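Side-chain contacts in beta-1,4-exocellulase (Thermobifida fusca, PDB 4B4H), which probably cleaves cellobiose from the ends of cellulose chains, this chain being its glycoside hydrolase family 6 catalytic domain: residues A131-D136 / G168-K173; N182-A187 / D203-A208. One frame throughout, in Å; residues are numbered along the deposited sequence.

Contact 1: residues A131-D136 / G168-K173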
ATOM      1  N   ALA A 131     -10.621   1.567   6.581  1.00  5.62           N
ATOM      2  CA  ALA A 131      -9.369   1.640   7.334  1.00  5.51           C
ATOM      3  C   ALA A 131      -8.372   0.658   6.742  1.00  5.45           C
ATOM      4  O   ALA A 131      -8.660  -0.550   6.620  1.00  5.40           O
ATOM      5  CB  ALA A 131      -9.628   1.316   8.798  1.00  5.46           C
ATOM      6  N   ILE A 132      -7.222   1.188   6.326  1.00  5.43           N
ATOM      7  CA  ILE A 132      -6.143   0.352   5.795  1.00  5.69           C
ATOM      8  C   ILE A 132      -5.231  -0.073   6.948  1.00  5.67           C
ATOM      9  O   ILE A 132      -4.602   0.760   7.572  1.00  5.83           O
ATOM     10  CB  ILE A 132      -5.378   1.055   4.642  1.00  5.79           C
ATOM     11  CG1 ILE A 132      -6.291   1.216   3.410  1.00  6.01           C
ATOM     12  CG2 ILE A 132      -4.148   0.266   4.225  1.00  5.97           C
ATOM     13  CD1 ILE A 132      -6.821   2.604   3.236  1.00  6.23           C
ATOM     14  N   ILE A 133      -5.158  -1.377   7.209  1.00  5.63           N
ATOM     15  CA  ILE A 133      -4.521  -1.848   8.448  1.00  5.73           C
ATOM     16  C   ILE A 133      -3.050  -2.248   8.246  1.00  5.74           C
ATOM     17  O   ILE A 133      -2.760  -3.344   7.739  1.00  5.82           O
ATOM     18  CB  ILE A 133      -5.273  -3.033   9.110  1.00  5.64           C
ATOM     19  CG1 ILE A 133      -6.764  -2.738   9.344  1.00  5.57           C
ATOM     20  CG2 ILE A 133      -4.618  -3.428  10.438  1.00  5.78           C
ATOM     21  CD1 ILE A 133      -7.098  -1.411   9.989  1.00  5.58           C
ATOM     22  N   GLU A 134      -2.156  -1.362   8.697  1.00  6.07           N
ATOM     23  CA  GLU A 134      -0.708  -1.616   8.903  1.00  6.14           C
ATOM     24  C   GLU A 134       0.108  -2.114   7.706  1.00  6.17           C
ATOM     25  O   GLU A 134       0.321  -3.322   7.523  1.00  5.95           O
ATOM     26  CB  GLU A 134      -0.474  -2.471  10.176  1.00  6.00           C
ATOM     27  CG  GLU A 134      -0.934  -1.819  11.488  1.00  5.97           C
ATOM     28  CD  GLU A 134      -0.102  -0.599  11.889  1.00  5.89           C
ATOM     29  OE1 GLU A 134       0.964  -0.361  11.289  1.00  5.76           O
ATOM     30  OE2 GLU A 134      -0.520   0.171  12.781  1.00  5.77           O
ATOM     31  N   ILE A 135       0.554  -1.177   6.874  1.00  6.46           N
ATOM     32  CA  ILE A 135       1.323  -1.571   5.708  1.00  6.90           C
ATOM     33  C   ILE A 135       2.714  -2.034   6.131  1.00  6.80           C
ATOM     34  O   ILE A 135       3.184  -1.723   7.237  1.00  6.66           O
ATOM     35  CB  ILE A 135       1.390  -0.456   4.630  1.00  7.01           C
ATOM     36  CG1 ILE A 135       2.074   0.800   5.186  1.00  7.53           C
ATOM     37  CG2 ILE A 135       0.000  -0.177   4.048  1.00  7.23           C
ATOM     38  CD1 ILE A 135       2.390   1.839   4.134  1.00  7.64           C
ATOM     39  N   ASP A 136       3.371  -2.794   5.266  1.00  6.93           N
ATOM     40  CA  ASP A 136       4.754  -3.225   5.520  1.00  6.66           C
ATOM     41  C   ASP A 136       4.875  -3.929   6.887  1.00  6.50           C
ATOM     42  O   ASP A 136       5.847  -3.678   7.627  1.00  6.38           O
ATOM     43  CB  ASP A 136       5.727  -2.036   5.444  1.00  7.22           C
ATOM     44  CG  ASP A 136       7.175  -2.470   5.482  1.00  7.27           C
ATOM     45  OD1 ASP A 136       7.476  -3.602   5.059  1.00  7.45           O
ATOM     46  OD2 ASP A 136       8.027  -1.695   5.953  1.00  7.28           O
ATOM     47  N   GLY A 168      -4.265  -7.634  15.320  1.00  6.49           N
ATOM     48  CA  GLY A 168      -5.489  -8.198  15.890  1.00  6.39           C
ATOM     49  C   GLY A 168      -6.283  -7.171  16.651  1.00  6.29           C
ATOM     50  O   GLY A 168      -7.497  -7.038  16.450  1.00  6.25           O
ATOM     51  N   TYR A 169      -5.579  -6.443  17.516  1.00  6.11           N
ATOM     52  CA  TYR A 169      -6.165  -5.404  18.326  1.00  6.02           C
ATOM     53  C   TYR A 169      -6.912  -4.339  17.505  1.00  6.14           C
ATOM     54  O   TYR A 169      -8.058  -3.983  17.843  1.00  6.21           O
ATOM     55  CB  TYR A 169      -5.092  -4.798  19.261  1.00  6.03           C
ATOM     56  CG  TYR A 169      -5.691  -3.907  20.322  1.00  6.06           C
ATOM     57  CD1 TYR A 169      -6.426  -4.460  21.378  1.00  6.14           C
ATOM     58  CD2 TYR A 169      -5.563  -2.519  20.263  1.00  6.08           C
ATOM     59  CE1 TYR A 169      -7.012  -3.666  22.337  1.00  6.29           C
ATOM     60  CE2 TYR A 169      -6.141  -1.705  21.229  1.00  6.13           C
ATOM     61  CZ  TYR A 169      -6.866  -2.297  22.269  1.00  6.18           C
ATOM     62  OH  TYR A 169      -7.476  -1.556  23.266  1.00  6.46           O
ATOM     63  N   ALA A 170      -6.285  -3.904  16.404  1.00  5.99           N
ATOM     64  CA  ALA A 170      -6.834  -2.846  15.551  1.00  5.71           C
ATOM     65  C   ALA A 170      -8.080  -3.386  14.876  1.00  5.67           C
ATOM     66  O   ALA A 170      -9.097  -2.705  14.805  1.00  5.95           O
ATOM     67  CB  ALA A 170      -5.822  -2.372  14.511  1.00  5.86           C
ATOM     68  N   LEU A 171      -7.994  -4.629  14.421  1.00  5.56           N
ATOM     69  CA  LEU A 171      -9.137  -5.231  13.760  1.00  5.62           C
ATOM     70  C   LEU A 171     -10.319  -5.258  14.704  1.00  5.99           C
ATOM     71  O   LEU A 171     -11.421  -4.898  14.322  1.00  6.02           O
ATOM     72  CB  LEU A 171      -8.812  -6.632  13.284  1.00  5.50           C
ATOM     73  CG  LEU A 171      -7.921  -6.640  12.044  1.00  5.39           C
ATOM     74  CD1 LEU A 171      -7.417  -8.055  11.825  1.00  5.36           C
ATOM     75  CD2 LEU A 171      -8.726  -6.172  10.835  1.00  5.49           C
ATOM     76  N   ARG A 172     -10.101  -5.670  15.950  1.00  6.42           N
ATOM     77  CA  ARG A 172     -11.223  -5.727  16.873  1.00  6.61           C
ATOM     78  C   ARG A 172     -11.768  -4.344  17.234  1.00  6.70           C
ATOM     79  O   ARG A 172     -12.983  -4.128  17.254  1.00  7.14           O
ATOM     80  CB  ARG A 172     -10.858  -6.475  18.155  1.00  6.79           C
ATOM     81  CG  ARG A 172     -11.960  -6.372  19.211  1.00  6.97           C
ATOM     82  CD  ARG A 172     -11.859  -7.432  20.304  1.00  7.14           C
ATOM     83  NE  ARG A 172     -10.587  -7.354  21.032  1.00  7.19           N
ATOM     84  CZ  ARG A 172     -10.324  -6.538  22.048  1.00  7.32           C
ATOM     85  NH1 ARG A 172     -11.244  -5.683  22.531  1.00  7.46           N
ATOM     86  NH2 ARG A 172      -9.101  -6.594  22.598  1.00  7.78           N
ATOM     87  N   LYS A 173     -10.874  -3.429  17.586  1.00  6.73           N
ATOM     88  CA  LYS A 173     -11.286  -2.114  18.070  1.00  6.93           C
ATOM     89  C   LYS A 173     -12.010  -1.326  16.993  1.00  6.93           C
ATOM     90  O   LYS A 173     -13.044  -0.698  17.250  1.00  6.66           O
ATOM     91  CB  LYS A 173     -10.079  -1.321  18.593  1.00  7.07           C
ATOM     92  CG  LYS A 173      -9.504  -1.746  19.949  1.00  7.26           C
ATOM     93  CD  LYS A 173     -10.495  -1.777  21.107  1.00  7.77           C
ATOM     94  CE  LYS A 173     -10.988  -0.399  21.527  1.00  8.00           C
ATOM     95  NZ  LYS A 173     -11.751  -0.473  22.805  1.00  9.19           N
TER

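Contact 2: residues N182-A187 / D203-A208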
ATOM      1  N   ASN A 182     -12.539  -2.632   7.610  1.00  6.24           N
ATOM      2  CA  ASN A 182     -11.106  -2.934   7.741  1.00  6.02           C
ATOM      3  C   ASN A 182     -10.539  -3.704   6.576  1.00  5.81           C
ATOM      4  O   ASN A 182     -11.021  -4.778   6.260  1.00  5.71           O
ATOM      5  CB  ASN A 182     -10.870  -3.800   8.988  1.00  6.17           C
ATOM      6  CG  ASN A 182     -11.095  -3.057  10.300  1.00  6.14           C
ATOM      7  OD1 ASN A 182     -10.863  -1.853  10.416  1.00  6.11           O
ATOM      8  ND2 ASN A 182     -11.575  -3.782  11.289  1.00  6.09           N
ATOM      9  N   TYR A 183      -9.451  -3.203   6.001  1.00  5.68           N
ATOM     10  CA  TYR A 183      -8.713  -3.957   4.997  1.00  5.77           C
ATOM     11  C   TYR A 183      -7.300  -4.192   5.496  1.00  5.82           C
ATOM     12  O   TYR A 183      -6.577  -3.249   5.789  1.00  6.00           O
ATOM     13  CB  TYR A 183      -8.700  -3.233   3.634  1.00  5.90           C
ATOM     14  CG  TYR A 183     -10.054  -3.149   3.000  1.00  5.97           C
ATOM     15  CD1 TYR A 183     -11.038  -2.291   3.511  1.00  5.95           C
ATOM     16  CD2 TYR A 183     -10.355  -3.914   1.886  1.00  6.09           C
ATOM     17  CE1 TYR A 183     -12.307  -2.235   2.941  1.00  5.98           C
ATOM     18  CE2 TYR A 183     -11.613  -3.862   1.301  1.00  5.93           C
ATOM     19  CZ  TYR A 183     -12.580  -2.997   1.818  1.00  6.05           C
ATOM     20  OH  TYR A 183     -13.840  -2.936   1.246  1.00  6.25           O
ATOM     21  N   ILE A 184      -6.902  -5.461   5.557  1.00  5.80           N
ATOM     22  CA  ILE A 184      -5.532  -5.798   5.966  1.00  6.04           C
ATOM     23  C   ILE A 184      -4.603  -5.622   4.774  1.00  6.32           C
ATOM     24  O   ILE A 184      -4.894  -6.077   3.667  1.00  6.54           O
ATOM     25  CB  ILE A 184      -5.406  -7.244   6.492  1.00  6.04           C
ATOM     26  CG1 ILE A 184      -6.191  -7.434   7.800  1.00  5.79           C
ATOM     27  CG2 ILE A 184      -3.933  -7.593   6.707  1.00  6.05           C
ATOM     28  CD1 ILE A 184      -6.384  -8.872   8.222  1.00  5.89           C
ATOM     29  N   ASP A 185      -3.493  -4.925   4.976  1.00  6.64           N
ATOM     30  CA  ASP A 185      -2.527  -4.780   3.920  1.00  6.95           C
ATOM     31  C   ASP A 185      -1.917  -6.136   3.563  1.00  7.04           C
ATOM     32  O   ASP A 185      -1.536  -6.902   4.446  1.00  7.64           O
ATOM     33  CB  ASP A 185      -1.416  -3.805   4.291  1.00  7.45           C
ATOM     34  CG  ASP A 185      -0.478  -3.581   3.146  1.00  7.83           C
ATOM     35  OD1 ASP A 185      -0.805  -2.733   2.276  1.00  7.94           O
ATOM     36  OD2 ASP A 185       0.555  -4.285   3.091  1.00  8.31           O
ATOM     37  N   ALA A 186      -1.781  -6.398   2.264  1.00  6.78           N
ATOM     38  CA  ALA A 186      -1.373  -7.707   1.754  1.00  6.71           C
ATOM     39  C   ALA A 186      -0.178  -7.583   0.809  1.00  6.88           C
ATOM     40  O   ALA A 186      -0.051  -8.323  -0.190  1.00  7.11           O
ATOM     41  CB  ALA A 186      -2.558  -8.351   1.037  1.00  6.50           C
ATOM     42  N   ALA A 187       0.697  -6.637   1.141  1.00  6.93           N
ATOM     43  CA  ALA A 187       1.913  -6.403   0.375  1.00  7.17           C
ATOM     44  C   ALA A 187       1.597  -6.270  -1.125  1.00  7.51           C
ATOM     45  O   ALA A 187       0.628  -5.599  -1.526  1.00  7.16           O
ATOM     46  CB  ALA A 187       2.911  -7.540   0.613  1.00  7.06           C
ATOM     47  N   ASP A 203      -1.546 -17.766   5.890  1.00 10.97           N
ATOM     48  CA  ASP A 203      -1.601 -18.308   7.243  1.00 11.31           C
ATOM     49  C   ASP A 203      -1.441 -17.219   8.294  1.00 10.68           C
ATOM     50  O   ASP A 203      -2.203 -17.196   9.271  1.00 10.58           O
ATOM     51  CB  ASP A 203      -0.541 -19.394   7.442  1.00 12.41           C
ATOM     52  CG  ASP A 203      -0.848 -20.657   6.660  1.00 12.77           C
ATOM     53  OD1 ASP A 203      -2.010 -20.831   6.227  1.00 13.69           O
ATOM     54  OD2 ASP A 203       0.069 -21.492   6.488  1.00 13.57           O
ATOM     55  N   ILE A 204      -0.475 -16.322   8.071  1.00 10.72           N
ATOM     56  CA  ILE A 204      -0.208 -15.221   8.993  1.00 10.11           C
ATOM     57  C   ILE A 204      -1.324 -14.168   9.019  1.00  9.77           C
ATOM     58  O   ILE A 204      -1.626 -13.622  10.073  1.00  9.50           O
ATOM     59  CB  ILE A 204       1.195 -14.571   8.801  1.00 10.29           C
ATOM     60  CG1 ILE A 204       1.605 -13.853  10.093  1.00 10.49           C
ATOM     61  CG2 ILE A 204       1.248 -13.621   7.610  1.00 10.56           C
ATOM     62  CD1 ILE A 204       3.067 -13.510  10.203  1.00 10.80           C
ATOM     63  N   PHE A 205      -1.948 -13.910   7.870  1.00  9.36           N
ATOM     64  CA  PHE A 205      -3.117 -13.019   7.856  1.00  9.48           C
ATOM     65  C   PHE A 205      -4.218 -13.568   8.765  1.00  9.54           C
ATOM     66  O   PHE A 205      -4.854 -12.821   9.524  1.00  9.00           O
ATOM     67  CB  PHE A 205      -3.651 -12.841   6.432  1.00  9.48           C
ATOM     68  CG  PHE A 205      -2.690 -12.162   5.489  1.00  9.39           C
ATOM     69  CD1 PHE A 205      -1.744 -11.249   5.958  1.00  9.49           C
ATOM     70  CD2 PHE A 205      -2.758 -12.410   4.122  1.00  9.28           C
ATOM     71  CE1 PHE A 205      -0.870 -10.628   5.077  1.00  9.31           C
ATOM     72  CE2 PHE A 205      -1.892 -11.787   3.234  1.00  9.68           C
ATOM     73  CZ  PHE A 205      -0.945 -10.895   3.715  1.00  9.30           C
ATOM     74  N   TYR A 206      -4.396 -14.887   8.699  1.00  9.71           N
ATOM     75  CA  TYR A 206      -5.433 -15.587   9.448  1.00 10.24           C
ATOM     76  C   TYR A 206      -5.099 -15.575  10.931  1.00 10.19           C
ATOM     77  O   TYR A 206      -5.961 -15.304  11.757  1.00 10.42           O
ATOM     78  CB  TYR A 206      -5.591 -17.022   8.928  1.00 11.16           C
ATOM     79  CG  TYR A 206      -6.768 -17.771   9.533  1.00 11.75           C
ATOM     80  CD1 TYR A 206      -8.068 -17.627   9.010  1.00 11.98           C
ATOM     81  CD2 TYR A 206      -6.590 -18.612  10.625  1.00 12.25           C
ATOM     82  CE1 TYR A 206      -9.144 -18.299   9.572  1.00 12.64           C
ATOM     83  CE2 TYR A 206      -7.659 -19.295  11.186  1.00 12.53           C
ATOM     84  CZ  TYR A 206      -8.926 -19.137  10.658  1.00 12.89           C
ATOM     85  OH  TYR A 206      -9.973 -19.814  11.224  1.00 13.54           O
ATOM     86  N   GLU A 207      -3.835 -15.829  11.256  1.00 10.13           N
ATOM     87  CA  GLU A 207      -3.350 -15.729  12.633  1.00 10.33           C
ATOM     88  C   GLU A 207      -3.706 -14.359  13.224  1.00  9.90           C
ATOM     89  O   GLU A 207      -4.300 -14.299  14.303  1.00 10.05           O
ATOM     90  CB  GLU A 207      -1.839 -15.992  12.704  1.00 10.98           C
ATOM     91  CG  GLU A 207      -1.246 -15.990  14.112  1.00 11.95           C
ATOM     92  CD  GLU A 207       0.267 -16.191  14.127  1.00 12.87           C
ATOM     93  OE1 GLU A 207       0.886 -16.225  13.048  1.00 14.24           O
ATOM     94  OE2 GLU A 207       0.842 -16.309  15.232  1.00 14.27           O
ATOM     95  N   ALA A 208      -3.369 -13.288  12.499  1.00  9.40           N
ATOM     96  CA  ALA A 208      -3.601 -11.898  12.964  1.00  8.95           C
ATOM     97  C   ALA A 208      -5.077 -11.605  13.187  1.00  8.76           C
ATOM     98  O   ALA A 208      -5.467 -11.010  14.190  1.00  8.51           O
ATOM     99  CB  ALA A 208      -3.017 -10.889  11.977  1.00  9.05           C
TER

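Contact 1: residues A131-D136 / G168-K173
Ile-133 and Ala-170 mark the closest approach of the two backbones, their CA atoms 7.5 Å apart where the end of strand 127-133 passes alongside helix 162-175. No hydrogen bond joins the segments, and both of their meetings are apolar. Ile-133 points from the strand toward the helix and splits its branches between two neighbours. Ile-133 CG2 is directed at Ala-170 and lies 4.4 Å from Ala-170 CB, a methyl short enough to let the helix settle close to the sheet. With CG1 anti to the carbonyl carbon (chi1 -53°), the other branch is sent to the next helix residue, and Ile-133 CG1 lies 4.2 Å from Leu-171 CD2. Leu-171 leaves its backbone alongside the strand rather than at it, and its longer branched chain brings this methyl in. Strands 127-133 and 180-185 are parallel neighbours, and helix 162-175 runs between them in the chain, so the contact belongs to the beta-alpha-beta crossover of the distorted barrel known from family 6. Beyond Ile-133 the strand gives way to a loop leading to Asp-136, the predicted proton donor. In that loop Glu-134 turns its carboxylate elsewhere: OE2 accepts from Tyr-106 OH and from the backbone N of Asn-83.

Contact 2: residues N182-A187 / D203-A208
Asp-185 OD2 accepts a hydrogen bond from the backbone N of Ala-187 over 3.1 Å, while the backbone carbonyl of the same aspartate meets the ring of Phe-205 across the contact. The N-H...O angle is 155°, and the donor stands 57° out of the carboxylate plane; this is an Asx turn, and it bends the chain as strand 180-185 ends. Asp-185 OD1 takes a hydrogen bond from Thr-226 OG1. The aspartate side chain starts out from the face of the strand turned from helix 198-209, and the backbone carbonyl and the neighbouring Ile-184 and Ala-186 meet the helix. With CG anti to its own carbonyl carbon (chi1 -64°), Phe-205 extends from that helix toward the strand, which sets the far end of its ring at the turn. Phe-205 CZ lies 3.8 Å from Ala-186 CA and 4.0 Å from Ala-186 CB, where a small side chain lets the ring come close. Phe-205 CE1 is 3.8 Å from Asp-185 O, and Phe-205 CD1 lies 4.3 Å from Ile-184 CG2; Ala-186 CA, Asp-185 O and Ile-184 CG2 all approach the ring obliquely. Leu-273 of helix 262-276 also packs on Phe-205. Were Phe-205 replaced by an alanine, a gap would probably open beside Ile-184 and Ala-186, leaving the helix less firmly seated on the strand end. Polar bonding thus shapes the turn near the predicted proton donor Asp-136, while mainly apolar contacts of one ring join helix to strand.

How the contacts relate
Both contacts are buried, and each lays a helix against the end of a strand in the same sheet. Strands 127-133 and 180-185 are neighbours, tied by probable backbone hydrogen bonds such as Ile-133 N to Tyr-183 O (2.7 Å). The contacts follow one another along the chain, and helix 162-175 of contact 1 is the last helix before strand 180-185 of contact 2; Leu-171 also touches Ile-184, so the two apolar layers adjoin. Contact 1 is wholly aliphatic and rests on aliphatic branches at the last residue of its strand. Contact 2 buries more surface, relies on an aromatic ring and reaches past the strand end, close to the predicted active site.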